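PDB 5ZBF: cupin domain protein from Microcystis aeruginosa DIANCHI905, which binds 4-hydroxyphenylpyruvic acid beside an iron(II) ion and, as a cupin-superfamily isomerase (AerE), probably acts in making the Choi moiety of aeruginosins. Local coordinates for residues E3-P8 with Q175-G180; L19-C24 with I28-V33. All coordinates share one frame; numbering follows the deposited sequence.

Contact 1: E3-P8 with Q175-G180; sequences EFFPVP and QCLEYG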
loop_
_atom_site.group_PDB
_atom_site.type_symbol
_atom_site.label_atom_id
_atom_site.label_comp_id
_atom_site.label_asym_id
_atom_site.label_seq_id
_atom_site.Cartn_x
_atom_site.Cartn_y
_atom_site.Cartn_z
ATOM N N GLU A 3 -9.098 14.626 -5.584
ATOM C CA GLU A 3 -7.709 14.257 -5.844
ATOM C C GLU A 3 -7.056 13.698 -4.578
ATOM O O GLU A 3 -6.400 12.667 -4.625
ATOM C CB GLU A 3 -6.891 15.449 -6.358
ATOM C CG GLU A 3 -5.439 15.089 -6.669
ATOM C CD GLU A 3 -4.604 16.265 -7.132
ATOM O OE1 GLU A 3 -4.920 17.418 -6.762
ATOM O OE2 GLU A 3 -3.615 16.033 -7.866
ATOM N N PHE A 4 -7.227 14.395 -3.456
ATOM C CA PHE A 4 -6.551 14.016 -2.212
ATOM C C PHE A 4 -7.219 12.869 -1.462
ATOM O O PHE A 4 -6.560 12.166 -0.692
ATOM C CB PHE A 4 -6.442 15.209 -1.259
ATOM C CG PHE A 4 -5.755 16.410 -1.839
ATOM C CD1 PHE A 4 -4.639 16.286 -2.671
ATOM C CD2 PHE A 4 -6.194 17.683 -1.504
ATOM C CE1 PHE A 4 -4.005 17.408 -3.181
ATOM C CE2 PHE A 4 -5.558 18.810 -2.005
ATOM C CZ PHE A 4 -4.461 18.672 -2.843
ATOM N N PHE A 5 -8.521 12.690 -1.672
ATOM C CA PHE A 5 -9.263 11.583 -1.077
ATOM C C PHE A 5 -10.047 10.878 -2.182
ATOM O O PHE A 5 -11.262 11.041 -2.311
ATOM C CB PHE A 5 -10.172 12.080 0.039
ATOM C CG PHE A 5 -9.426 12.765 1.144
ATOM C CD1 PHE A 5 -8.734 12.019 2.094
ATOM C CD2 PHE A 5 -9.358 14.147 1.196
ATOM C CE1 PHE A 5 -8.018 12.646 3.106
ATOM C CE2 PHE A 5 -8.642 14.779 2.212
ATOM C CZ PHE A 5 -7.982 14.025 3.160
ATOM N N PRO A 6 -9.330 10.100 -2.998
ATOM C CA PRO A 6 -9.957 9.554 -4.205
ATOM C C PRO A 6 -11.045 8.512 -3.931
ATOM O O PRO A 6 -10.919 7.688 -3.016
ATOM C CB PRO A 6 -8.782 8.942 -4.972
ATOM C CG PRO A 6 -7.712 8.716 -3.966
ATOM C CD PRO A 6 -7.886 9.792 -2.927
ATOM N N VAL A 7 -12.106 8.570 -4.730
ATOM C CA VAL A 7 -13.188 7.596 -4.675
ATOM C C VAL A 7 -12.804 6.387 -5.534
ATOM O O VAL A 7 -12.442 6.559 -6.697
ATOM C CB VAL A 7 -14.495 8.222 -5.194
ATOM C CG1 VAL A 7 -15.613 7.192 -5.214
ATOM C CG2 VAL A 7 -14.887 9.436 -4.358
ATOM N N PRO A 8 -12.867 5.160 -4.967
ATOM C CA PRO A 8 -12.478 3.990 -5.748
ATOM C C PRO A 8 -13.559 3.560 -6.731
ATOM O O PRO A 8 -14.737 3.854 -6.530
ATOM C CB PRO A 8 -12.264 2.912 -4.688
ATOM C CG PRO A 8 -13.162 3.291 -3.571
ATOM C CD PRO A 8 -13.233 4.796 -3.586
ATOM N N GLN A 175 -10.735 15.182 5.868
ATOM C CA GLN A 175 -11.646 14.044 5.966
ATOM C C GLN A 175 -11.246 13.094 7.094
ATOM O O GLN A 175 -10.063 12.979 7.431
ATOM C CB GLN A 175 -11.622 13.254 4.658
ATOM C CG GLN A 175 -12.727 13.613 3.686
ATOM C CD GLN A 175 -12.811 12.647 2.520
ATOM O OE1 GLN A 175 -12.832 13.061 1.367
ATOM N NE2 GLN A 175 -12.857 11.350 2.817
ATOM N N CYS A 176 -12.238 12.405 7.662
ATOM C CA CYS A 176 -11.982 11.275 8.544
ATOM C C CYS A 176 -11.894 10.023 7.689
ATOM O O CYS A 176 -12.775 9.763 6.869
ATOM C CB CYS A 176 -13.069 11.126 9.607
ATOM S SG CYS A 176 -12.877 12.313 10.950
ATOM N N LEU A 177 -10.824 9.268 7.880
ATOM C CA LEU A 177 -10.558 8.063 7.111
ATOM C C LEU A 177 -10.805 6.839 7.957
ATOM O O LEU A 177 -10.524 6.837 9.151
ATOM C CB LEU A 177 -9.101 8.043 6.643
ATOM C CG LEU A 177 -8.771 8.319 5.177
ATOM C CD1 LEU A 177 -9.684 9.360 4.550
ATOM C CD2 LEU A 177 -7.311 8.728 5.073
ATOM N N GLU A 178 -11.328 5.796 7.312
ATOM C CA GLU A 178 -11.426 4.467 7.891
ATOM C C GLU A 178 -10.879 3.481 6.862
ATOM O O GLU A 178 -10.665 3.840 5.692
ATOM C CB GLU A 178 -12.880 4.124 8.240
ATOM C CG GLU A 178 -13.500 5.035 9.290
ATOM C CD GLU A 178 -14.894 4.613 9.678
ATOM O OE1 GLU A 178 -15.607 4.031 8.832
ATOM O OE2 GLU A 178 -15.281 4.868 10.835
ATOM N N TYR A 179 -10.637 2.247 7.280
ATOM C CA TYR A 179 -10.212 1.226 6.332
ATOM C C TYR A 179 -11.197 1.159 5.156
ATOM O O TYR A 179 -12.409 1.213 5.342
ATOM C CB TYR A 179 -10.036 -0.148 6.977
ATOM C CG TYR A 179 -9.704 -1.157 5.911
ATOM C CD1 TYR A 179 -8.432 -1.206 5.354
ATOM C CD2 TYR A 179 -10.687 -1.991 5.389
ATOM C CE1 TYR A 179 -8.129 -2.091 4.341
ATOM C CE2 TYR A 179 -10.398 -2.870 4.370
ATOM C CZ TYR A 179 -9.118 -2.915 3.852
ATOM O OH TYR A 179 -8.830 -3.784 2.835
ATOM N N GLY A 180 -10.647 1.057 3.950
ATOM C CA GLY A 180 -11.430 1.118 2.721
ATOM C C GLY A 180 -11.283 2.405 1.936
ATOM O O GLY A 180 -11.705 2.481 0.779
HETATM O O HOH W 1 -13.629 11.491 -0.838
#
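The CA atoms of Phe-5 and Gln-175, 7.8 Å apart, are the closest CA pair between the two segments. At that spacing the chains do not pair. Residues 3-8 run without regular structure ahead of strand 9-14, whereas 175-177 belong to strand 173-177, which pairs with strand 166-170. Both Phe-5 and Gln-175 direct their CB toward the other segment, and the gap is filled by side chains and one water.

The CB of Gln-175 sits over the middle of the Phe-5 ring, 3.9 Å from the centroid and only 6° off the normal, a CH-pi contact. Phe-5 has CG anti to its own carbonyl carbon (chi1 -59°), which swings the ring across to the strand. The two side chains then slide past one another in opposite directions, so that the amide returns along the phenylalanine, its plane 33° from the ring, and OE1 of Gln-175 comes to 3.1 Å from CB of Phe-5. From another quarter CD1 of Leu-177 approaches obliquely, 3.7 Å from CD1 of Phe-5.

In the bicupin fold, two cupin domains in one chain, this brings the N-terminal arm onto an edge strand of the C-terminal domain. Ile-168 and Glu-173 add to the packing round Phe-5. Were Phe-5 cut back to an alanine, CB of Gln-175 would probably lose the ring face it rests on and a gap would open beside CD1 of Leu-177.

The polar link is indirect: a water donates to the backbone O of Phe-5 and to OE1 of Gln-175, at 2.8 Å from each. This is consistent with OE1 as the amide end turned to the arm, while N of Phe-5 is bonded to OG of Ser-2.

Contact 2: L19-C24 with I28-V33; sequences LEVFQC and IFQLSV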
loop_
_atom_site.group_PDB
_atom_site.type_symbol
_atom_site.label_atom_id
_atom_site.label_comp_id
_atom_site.label_asym_id
_atom_site.label_seq_id
_atom_site.Cartn_x
_atom_site.Cartn_y
_atom_site.Cartn_z
ATOM N N LEU A 19 -11.529 -5.884 -6.950
ATOM C CA LEU A 19 -10.651 -4.754 -6.678
ATOM C C LEU A 19 -11.445 -3.480 -6.406
ATOM O O LEU A 19 -12.540 -3.294 -6.948
ATOM C CB LEU A 19 -9.733 -4.496 -7.870
ATOM C CG LEU A 19 -8.814 -5.614 -8.386
ATOM C CD1 LEU A 19 -8.072 -5.128 -9.617
ATOM C CD2 LEU A 19 -7.814 -6.062 -7.334
ATOM N N GLU A 20 -10.885 -2.634 -5.535
ATOM C CA GLU A 20 -11.286 -1.236 -5.393
ATOM C C GLU A 20 -10.109 -0.420 -5.911
ATOM O O GLU A 20 -9.022 -0.434 -5.316
ATOM C CB GLU A 20 -11.588 -0.894 -3.931
ATOM C CG GLU A 20 -12.832 -1.594 -3.380
ATOM C CD GLU A 20 -14.159 -1.136 -3.993
ATOM O OE1 GLU A 20 -14.248 -0.036 -4.588
ATOM O OE2 GLU A 20 -15.151 -1.889 -3.859
ATOM N N VAL A 21 -10.327 0.275 -7.022
ATOM C CA VAL A 21 -9.236 0.883 -7.783
ATOM C C VAL A 21 -9.245 2.400 -7.589
ATOM O O VAL A 21 -10.245 3.065 -7.869
ATOM C CB VAL A 21 -9.346 0.561 -9.286
ATOM C CG1 VAL A 21 -8.209 1.234 -10.034
ATOM C CG2 VAL A 21 -9.325 -0.949 -9.508
ATOM N N PHE A 22 -8.129 2.932 -7.101
ATOM C CA PHE A 22 -8.013 4.348 -6.810
ATOM C C PHE A 22 -6.926 4.969 -7.692
ATOM O O PHE A 22 -5.799 4.467 -7.740
ATOM C CB PHE A 22 -7.569 4.597 -5.377
ATOM C CG PHE A 22 -8.426 3.993 -4.288
ATOM C CD1 PHE A 22 -9.195 4.808 -3.463
ATOM C CD2 PHE A 22 -8.361 2.640 -3.992
ATOM C CE1 PHE A 22 -9.913 4.276 -2.409
ATOM C CE2 PHE A 22 -9.078 2.103 -2.932
ATOM C CZ PHE A 22 -9.857 2.922 -2.141
ATOM N N GLN A 23 -7.238 6.092 -8.324
ATOM C CA GLN A 23 -6.264 6.795 -9.157
ATOM C C GLN A 23 -5.546 7.827 -8.306
ATOM O O GLN A 23 -6.201 8.624 -7.652
ATOM C CB GLN A 23 -6.959 7.482 -10.331
ATOM C CG GLN A 23 -6.006 7.958 -11.421
ATOM C CD GLN A 23 -5.370 6.807 -12.186
ATOM O OE1 GLN A 23 -6.064 5.908 -12.671
ATOM N NE2 GLN A 23 -4.044 6.833 -12.303
ATOM N N CYS A 24 -4.211 7.800 -8.324
ATOM C CA CYS A 24 -3.374 8.770 -7.611
ATOM C C CYS A 24 -2.359 9.369 -8.606
ATOM O O CYS A 24 -1.180 9.001 -8.627
ATOM C CB CYS A 24 -2.650 8.095 -6.446
ATOM S SG CYS A 24 -3.740 7.342 -5.226
ATOM N N ILE A 28 -1.619 3.921 -9.705
ATOM C CA ILE A 28 -2.866 3.263 -9.343
ATOM C C ILE A 28 -2.656 2.494 -8.044
ATOM O O ILE A 28 -1.715 1.702 -7.927
ATOM C CB ILE A 28 -3.313 2.287 -10.447
ATOM C CG1 ILE A 28 -3.626 3.044 -11.739
ATOM C CG2 ILE A 28 -4.522 1.482 -9.995
ATOM C CD1 ILE A 28 -3.474 2.190 -12.978
ATOM N N PHE A 29 -3.526 2.738 -7.071
ATOM C CA PHE A 29 -3.552 1.976 -5.835
ATOM C C PHE A 29 -4.824 1.149 -5.852
ATOM O O PHE A 29 -5.897 1.677 -6.160
ATOM C CB PHE A 29 -3.555 2.921 -4.625
ATOM C CG PHE A 29 -3.690 2.219 -3.295
ATOM C CD1 PHE A 29 -2.568 1.908 -2.540
ATOM C CD2 PHE A 29 -4.942 1.853 -2.797
ATOM C CE1 PHE A 29 -2.684 1.248 -1.326
ATOM C CE2 PHE A 29 -5.063 1.183 -1.595
ATOM C CZ PHE A 29 -3.933 0.905 -0.837
ATOM N N GLN A 30 -4.721 -0.128 -5.516
ATOM C CA GLN A 30 -5.918 -0.959 -5.402
ATOM C C GLN A 30 -5.959 -1.809 -4.150
ATOM O O GLN A 30 -4.949 -2.336 -3.710
ATOM C CB GLN A 30 -6.097 -1.832 -6.654
ATOM C CG GLN A 30 -4.955 -2.787 -6.925
ATOM C CD GLN A 30 -4.967 -3.359 -8.343
ATOM O OE1 GLN A 30 -5.398 -2.705 -9.284
ATOM N NE2 GLN A 30 -4.471 -4.571 -8.490
ATOM N N LEU A 31 -7.150 -1.919 -3.565
ATOM C CA LEU A 31 -7.406 -2.902 -2.531
ATOM C C LEU A 31 -7.981 -4.128 -3.235
ATOM O O LEU A 31 -8.842 -3.986 -4.112
ATOM C CB LEU A 31 -8.405 -2.364 -1.501
ATOM C CG LEU A 31 -8.012 -1.155 -0.662
ATOM C CD1 LEU A 31 -9.211 -0.640 0.122
ATOM C CD2 LEU A 31 -6.861 -1.504 0.266
ATOM N N SER A 32 -7.481 -5.299 -2.857
ATOM C CA SER A 32 -7.804 -6.577 -3.503
ATOM C C SER A 32 -8.481 -7.543 -2.547
ATOM O O SER A 32 -8.137 -7.593 -1.371
ATOM C CB SER A 32 -6.516 -7.252 -3.985
ATOM O OG SER A 32 -5.984 -6.610 -5.127
ATOM N N VAL A 33 -9.420 -8.332 -3.069
ATOM C CA VAL A 33 -9.956 -9.472 -2.362
ATOM C C VAL A 33 -9.828 -10.652 -3.327
ATOM O O VAL A 33 -10.473 -10.672 -4.389
ATOM C CB VAL A 33 -11.424 -9.292 -1.938
ATOM C CG1 VAL A 33 -11.879 -10.505 -1.137
ATOM C CG2 VAL A 33 -11.598 -8.005 -1.133
#
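Phe-22 and Phe-29 face each other as a hydrogen-bonded antiparallel pair: N of Phe-22 reaches O of Phe-29 at 2.7 Å, almost straight on to the carbonyl, and N of Phe-29 returns a bond to O of Phe-22 at 2.9 Å. Glu-20 and Leu-31 repeat the pair of hydrogen bonds two residues along. Between these pairs CA of Gln-30 leans on O of Glu-20 in a CA-H...O contact.

The two phenylalanine side chains lie side by side, pointing the same way. Their rings form an offset edge-to-face pair, the edge of Phe-29 turned to the face of Phe-22 with planes at 69°. CD2 of Phe-29 reaches within 3.7 Å of CD2 of Phe-22 because a chi1 of 175° turns the ring away from the residue's own N. Leu-31 CD1 meets the edge of Phe-22 near CE2.

The other face of the hairpin carries Leu-19, Val-21, Gln-30 and Ile-28. CG1 of Val-21 packs on CG2 of Ile-28 at 3.7 Å, and CD1 of Leu-19 lies 3.6 Å from OE1 of Gln-30, against the amide.

Further out, Phe-97 and Phe-160 meet the ring of Phe-29, while Pro-8 and Ile-182 cover Phe-22. NE2 of Gln-30 is hydrogen-bonded to OD1 of Asp-98 and to O2 of the bound 4-hydroxyphenylpyruvic acid, consistent with Asp-98 positioning the amide for the ligand. The result is a cupin beta hairpin with one face, bearing Phe-22, Phe-29 and Leu-31, packed inward and the opposite face contributing Gln-30 to the substrate pocket.

Overall arrangement
From the N terminus, residues 3-8 leave the start of the chain and pass straight into strand 9-14, which pairs with strand 17-24. Contact 2 then closes a very short loop, the hairpin turn between 19-24 and 28-33 in the first cupin domain. Contact 1 closes only once the chain has crossed the first cupin domain and is well into the second, at 175-180, so the hairpin lies wholly within its long loop and the two do not cross. They also touch: Pro-8 and the O atoms of Pro-6 and Gly-180 pack on the Phe-22 ring. Together they join the N-terminal arm, the hairpin beside the ligand pocket and the second cupin domain.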